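Local coordinates for hypothetical 11.0 kDa protein (Sulfolobus virus 1, PDB 1TBX), which probably acts as a homodimeric winged-helix transcription factor that recognises a palindromic or pseudo-palindromic DNA sequence, at residues I12-L17 and I78-A83; G22-D27 and E64-L69. All coordinates share one frame; numbering follows the deposited sequence.

Contact 1. Residues I12-L17 and I78-A83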
# COMPACT_ATOMS: atom_id res chain seq x y z
N ILE A 12 5.28 -4.16 1.92
CA ILE A 12 5.64 -5.40 1.25
C ILE A 12 6.23 -6.42 2.24
O ILE A 12 5.75 -7.57 2.30
CB ILE A 12 6.61 -5.13 0.11
CG1 ILE A 12 5.94 -4.18 -0.87
CG2 ILE A 12 6.95 -6.41 -0.60
CD1 ILE A 12 6.90 -3.40 -1.70
N VAL A 13 7.23 -5.98 3.01
CA VAL A 13 7.96 -6.82 3.92
C VAL A 13 6.96 -7.41 4.88
O VAL A 13 6.90 -8.61 5.07
CB VAL A 13 9.00 -6.00 4.67
CG1 VAL A 13 9.62 -6.86 5.77
CG2 VAL A 13 10.09 -5.37 3.65
N LEU A 14 6.08 -6.59 5.43
CA LEU A 14 5.05 -7.11 6.32
C LEU A 14 4.18 -8.23 5.69
O LEU A 14 3.97 -9.30 6.28
CB LEU A 14 4.19 -5.95 6.84
CG LEU A 14 3.41 -6.28 8.11
CD1 LEU A 14 4.39 -6.84 9.13
CD2 LEU A 14 2.63 -5.06 8.65
N ALA A 15 3.66 -7.97 4.49
CA ALA A 15 2.81 -8.91 3.77
C ALA A 15 3.54 -10.22 3.57
O ALA A 15 2.99 -11.28 3.80
CB ALA A 15 2.44 -8.34 2.43
N TYR A 16 4.81 -10.14 3.17
CA TYR A 16 5.56 -11.34 2.86
C TYR A 16 5.87 -12.20 4.07
O TYR A 16 6.04 -13.43 3.96
CB TYR A 16 6.82 -10.97 2.10
CG TYR A 16 6.49 -10.86 0.65
CD1 TYR A 16 5.74 -9.77 0.14
CD2 TYR A 16 6.84 -11.89 -0.23
CE1 TYR A 16 5.40 -9.72 -1.23
CE2 TYR A 16 6.52 -11.85 -1.60
CZ TYR A 16 5.81 -10.78 -2.09
OH TYR A 16 5.51 -10.80 -3.44
N LEU A 17 5.93 -11.57 5.24
CA LEU A 17 6.23 -12.30 6.46
C LEU A 17 5.04 -13.21 6.84
O LEU A 17 5.22 -14.30 7.41
CB LEU A 17 6.54 -11.32 7.58
CG LEU A 17 6.96 -11.90 8.91
CD1 LEU A 17 7.97 -13.00 8.66
CD2 LEU A 17 7.53 -10.81 9.77
N ILE A 78 -2.37 -9.62 6.88
CA ILE A 78 -3.40 -10.31 6.08
C ILE A 78 -4.05 -9.35 5.08
O ILE A 78 -4.14 -9.68 3.89
CB ILE A 78 -4.49 -10.92 6.95
CG1 ILE A 78 -3.93 -12.04 7.83
CG2 ILE A 78 -5.68 -11.37 6.11
CD1 ILE A 78 -4.82 -12.30 9.12
N SER A 79 -4.48 -8.19 5.56
CA SER A 79 -5.13 -7.25 4.67
C SER A 79 -4.15 -6.60 3.68
O SER A 79 -4.53 -6.27 2.57
CB SER A 79 -5.90 -6.20 5.44
OG SER A 79 -5.06 -5.51 6.32
N LEU A 80 -2.90 -6.40 4.08
CA LEU A 80 -1.90 -5.97 3.11
C LEU A 80 -1.64 -7.03 2.02
O LEU A 80 -1.50 -6.68 0.86
CB LEU A 80 -0.57 -5.62 3.79
CG LEU A 80 -0.47 -4.37 4.69
CD1 LEU A 80 0.87 -4.31 5.50
CD2 LEU A 80 -0.77 -3.02 3.94
N LYS A 81 -1.55 -8.31 2.41
CA LYS A 81 -1.27 -9.40 1.48
C LYS A 81 -2.29 -9.41 0.35
O LYS A 81 -1.93 -9.59 -0.83
CB LYS A 81 -1.30 -10.76 2.22
CG LYS A 81 -0.97 -12.00 1.37
CD LYS A 81 0.53 -12.45 1.39
CE LYS A 81 1.45 -11.72 0.27
NZ LYS A 81 2.48 -12.56 -0.49
N THR A 82 -3.55 -9.22 0.74
CA THR A 82 -4.70 -9.27 -0.16
C THR A 82 -4.61 -8.11 -1.19
O THR A 82 -4.75 -8.32 -2.38
CB THR A 82 -6.08 -9.38 0.71
OG1 THR A 82 -7.24 -9.18 -0.10
CG2 THR A 82 -6.29 -8.28 1.66
N ALA A 83 -4.32 -6.91 -0.70
CA ALA A 83 -3.99 -5.75 -1.51
C ALA A 83 -2.81 -5.97 -2.51
O ALA A 83 -3.00 -5.82 -3.73
CB ALA A 83 -3.76 -4.55 -0.63
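L14 meets L80 where helix 9-17, the first helix of the winged-helix domain, crosses helix 71-94, the long C-terminal helix that follows the wing; the two segments run 104° apart. Its CG lies anti to the backbone N (chi1 -160°), a torsion that swings the branched end beside the long helix. There L14 CD2 touches L80 CD1 at 3.7 Å, and the two leucines cross at about a right angle, methyl against methyl. Their branched ends fill the crossing and also meet apolar rings of the second subunit of the homodimer, L14 packing on F6 and L80 on F7 of that chain, so this pair belongs to the dimer interface as well.

A15 occupies the middle of the crossing. Having no side chain beyond CB, it lets the segment axes approach to 8.1 Å and brings its CA to 4.7 Å from the CA of K81. The methylene chain of K81 continues alongside this turn, with K81 CD 3.6 Å from A15 O.

Y16 starts from a CB directed away from the long helix, but its ring returns to the crossing and also packs on L28, V32 and F36. K81 folds at chi2, chi3 and chi4, which carries NZ over one ring face, 4.0 Å from the centroid and only 9° off the ring normal: a cation-pi interaction for which tyrosine supplies the flat face. K81 NZ also forms a long, weak ion pair with E85. Lysine suits the place because its flexible aliphatic part covers A15 while its amino group reaches the tyrosine.

Apolar leucines and alanine thus make the buried part, and an amino group over an aromatic face closes its more exposed margin, where the ring's pi electrons probably help stabilise the lysine's positive charge.

Contact 2. Residues G22-D27 and E64-L69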
# COMPACT_ATOMS: atom_id res chain seq x y z
N GLY A 22 9.37 -17.44 11.20
CA GLY A 22 10.46 -18.38 11.36
C GLY A 22 11.59 -18.15 10.38
O GLY A 22 12.73 -18.63 10.55
N ILE A 23 11.27 -17.41 9.32
CA ILE A 23 12.21 -17.23 8.23
C ILE A 23 13.40 -16.43 8.75
O ILE A 23 13.21 -15.47 9.50
CB ILE A 23 11.51 -16.53 7.03
CG1 ILE A 23 12.46 -16.41 5.84
CG2 ILE A 23 10.96 -15.15 7.45
CD1 ILE A 23 11.80 -16.66 4.45
N ALA A 24 14.60 -16.85 8.41
CA ALA A 24 15.75 -16.01 8.67
C ALA A 24 15.55 -14.71 7.89
O ALA A 24 15.24 -14.72 6.69
CB ALA A 24 17.04 -16.69 8.26
N THR A 25 15.70 -13.59 8.59
CA THR A 25 15.61 -12.23 8.06
C THR A 25 16.16 -12.06 6.64
O THR A 25 15.46 -11.58 5.76
CB THR A 25 16.29 -11.29 9.07
OG1 THR A 25 15.62 -11.37 10.34
CG2 THR A 25 16.18 -9.84 8.63
N TYR A 26 17.39 -12.48 6.40
CA TYR A 26 17.94 -12.33 5.05
C TYR A 26 17.22 -13.18 4.00
O TYR A 26 17.11 -12.76 2.83
CB TYR A 26 19.47 -12.55 5.00
CG TYR A 26 20.02 -12.22 3.65
CD1 TYR A 26 20.20 -10.88 3.25
CD2 TYR A 26 20.34 -13.23 2.75
CE1 TYR A 26 20.71 -10.57 1.98
CE2 TYR A 26 20.84 -12.94 1.48
CZ TYR A 26 21.02 -11.60 1.10
OH TYR A 26 21.53 -11.33 -0.15
N ASP A 27 16.74 -14.35 4.38
CA ASP A 27 15.91 -15.09 3.43
C ASP A 27 14.63 -14.37 3.12
O ASP A 27 14.15 -14.46 1.99
CB ASP A 27 15.61 -16.51 3.86
CG ASP A 27 16.83 -17.37 3.81
OD1 ASP A 27 17.73 -16.99 3.02
OD2 ASP A 27 17.00 -18.38 4.55
N GLU A 64 20.60 -18.30 13.67
CA GLU A 64 20.15 -17.30 12.71
C GLU A 64 19.29 -16.24 13.44
O GLU A 64 18.76 -16.55 14.51
CB GLU A 64 19.28 -17.97 11.63
CG GLU A 64 19.80 -18.04 10.19
CD GLU A 64 21.25 -17.61 10.00
OE1 GLU A 64 21.54 -16.38 10.06
OE2 GLU A 64 22.10 -18.51 9.76
N LYS A 65 19.15 -15.04 12.86
CA LYS A 65 18.13 -14.04 13.26
C LYS A 65 16.86 -14.24 12.41
O LYS A 65 16.90 -14.18 11.16
CB LYS A 65 18.66 -12.62 13.05
CG LYS A 65 19.49 -12.06 14.22
CD LYS A 65 20.63 -11.17 13.75
CE LYS A 65 21.58 -10.81 14.90
NZ LYS A 65 23.06 -10.61 14.52
N ARG A 66 15.73 -14.46 13.10
CA ARG A 66 14.46 -14.80 12.45
C ARG A 66 13.37 -13.85 12.82
O ARG A 66 13.47 -13.19 13.84
CB ARG A 66 14.00 -16.21 12.84
CG ARG A 66 15.06 -17.24 12.53
CD ARG A 66 14.74 -18.65 12.98
NE ARG A 66 15.92 -19.48 12.80
CZ ARG A 66 16.45 -19.87 11.61
NH1 ARG A 66 15.89 -19.58 10.44
NH2 ARG A 66 17.54 -20.61 11.61
N LEU A 67 12.32 -13.84 12.00
CA LEU A 67 11.24 -12.88 12.10
C LEU A 67 9.90 -13.51 12.44
O LEU A 67 9.47 -14.51 11.83
CB LEU A 67 11.12 -12.08 10.79
CG LEU A 67 12.43 -11.35 10.46
CD1 LEU A 67 12.36 -10.79 9.08
CD2 LEU A 67 12.82 -10.26 11.50
N TYR A 68 9.23 -12.92 13.43
CA TYR A 68 7.90 -13.36 13.78
C TYR A 68 6.98 -12.19 13.68
O TYR A 68 7.42 -11.03 13.66
CB TYR A 68 7.88 -14.05 15.15
CG TYR A 68 8.86 -15.21 15.15
CD1 TYR A 68 10.23 -14.97 15.26
CD2 TYR A 68 8.43 -16.54 14.92
CE1 TYR A 68 11.16 -16.00 15.20
CE2 TYR A 68 9.36 -17.59 14.85
CZ TYR A 68 10.73 -17.31 15.00
OH TYR A 68 11.72 -18.30 14.96
N LEU A 69 5.70 -12.50 13.54
CA LEU A 69 4.68 -11.48 13.46
C LEU A 69 4.16 -11.23 14.83
O LEU A 69 4.28 -12.05 15.73
CB LEU A 69 3.53 -11.89 12.55
CG LEU A 69 3.80 -11.67 11.06
CD1 LEU A 69 2.67 -12.31 10.28
CD2 LEU A 69 3.93 -10.20 10.75
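R66 lies across from G22, I23 and A24, and its side chain runs over this short connection. CB sits 3.5 Å from I23 O. With CG beside the backbone N (chi1 -56°) and the chain extended from CG to NE, CG and then CD pass close to G22 O. NE turns elsewhere, donating to E61 O at the end of strand 56-61, while NH2 binds R62 O in the turn. NH1 returns to G22 O in a weak hydrogen bond of 3.3 Å, the oxygen lying at the guanidinium edge. Arginine fits here because its several N-H groups can reach both the tip of the hairpin and the carbonyl of G22.

The backbones form a single antiparallel bridge, A24 with R66, a non-hydrogen-bonded pair. Flanking it, L67 N donates to I23 O at 3.1 Å and T25 N to K65 O at 2.9 Å. Beyond them, G22 N binds L67 O at 3.0 Å, nearly straight at 168°, and also lies over one face of the Y68 ring. Glycine suits the positive phi of 104°, where a CB would press on the preceding carbonyl O.

T25 and L67 cross at about a right angle, the threonine CG2 touching L67 CD1 at 4.0 Å, while T25 OG1 is hydrogen-bonded to E58 OE1 of strand 56-61. A24, at the N-cap position, immediately precedes helix 25-33.

The bridge takes the place of the short first strand that many winged-helix domains have between their first two helices. Three main-chain bonds join it to the hairpin edge, and the arginine adds a weak fourth.

Contact 2 is nested within the chain loop that contact 1 closes, and their centres lie 16 Å apart. Helix 9-17 joins them: L14 CD1 reaches L69 CD2 at 3.8 Å, and L17 CD1 meets I23 CG2 at 3.9 Å, so the leucine-rich core runs continuously from the long helix to the wing. Contact 1 lies beside the second subunit, whereas that subunit does not touch contact 2. The division fits a dimeric DNA-binding protein: residues 12-17 and 78-83 connect the domain to the dimerisation helix, while contact 2 fastens the start of helix 25-33 to strand 64-69 of the wing hairpin, a part that commonly meets DNA in winged-helix proteins.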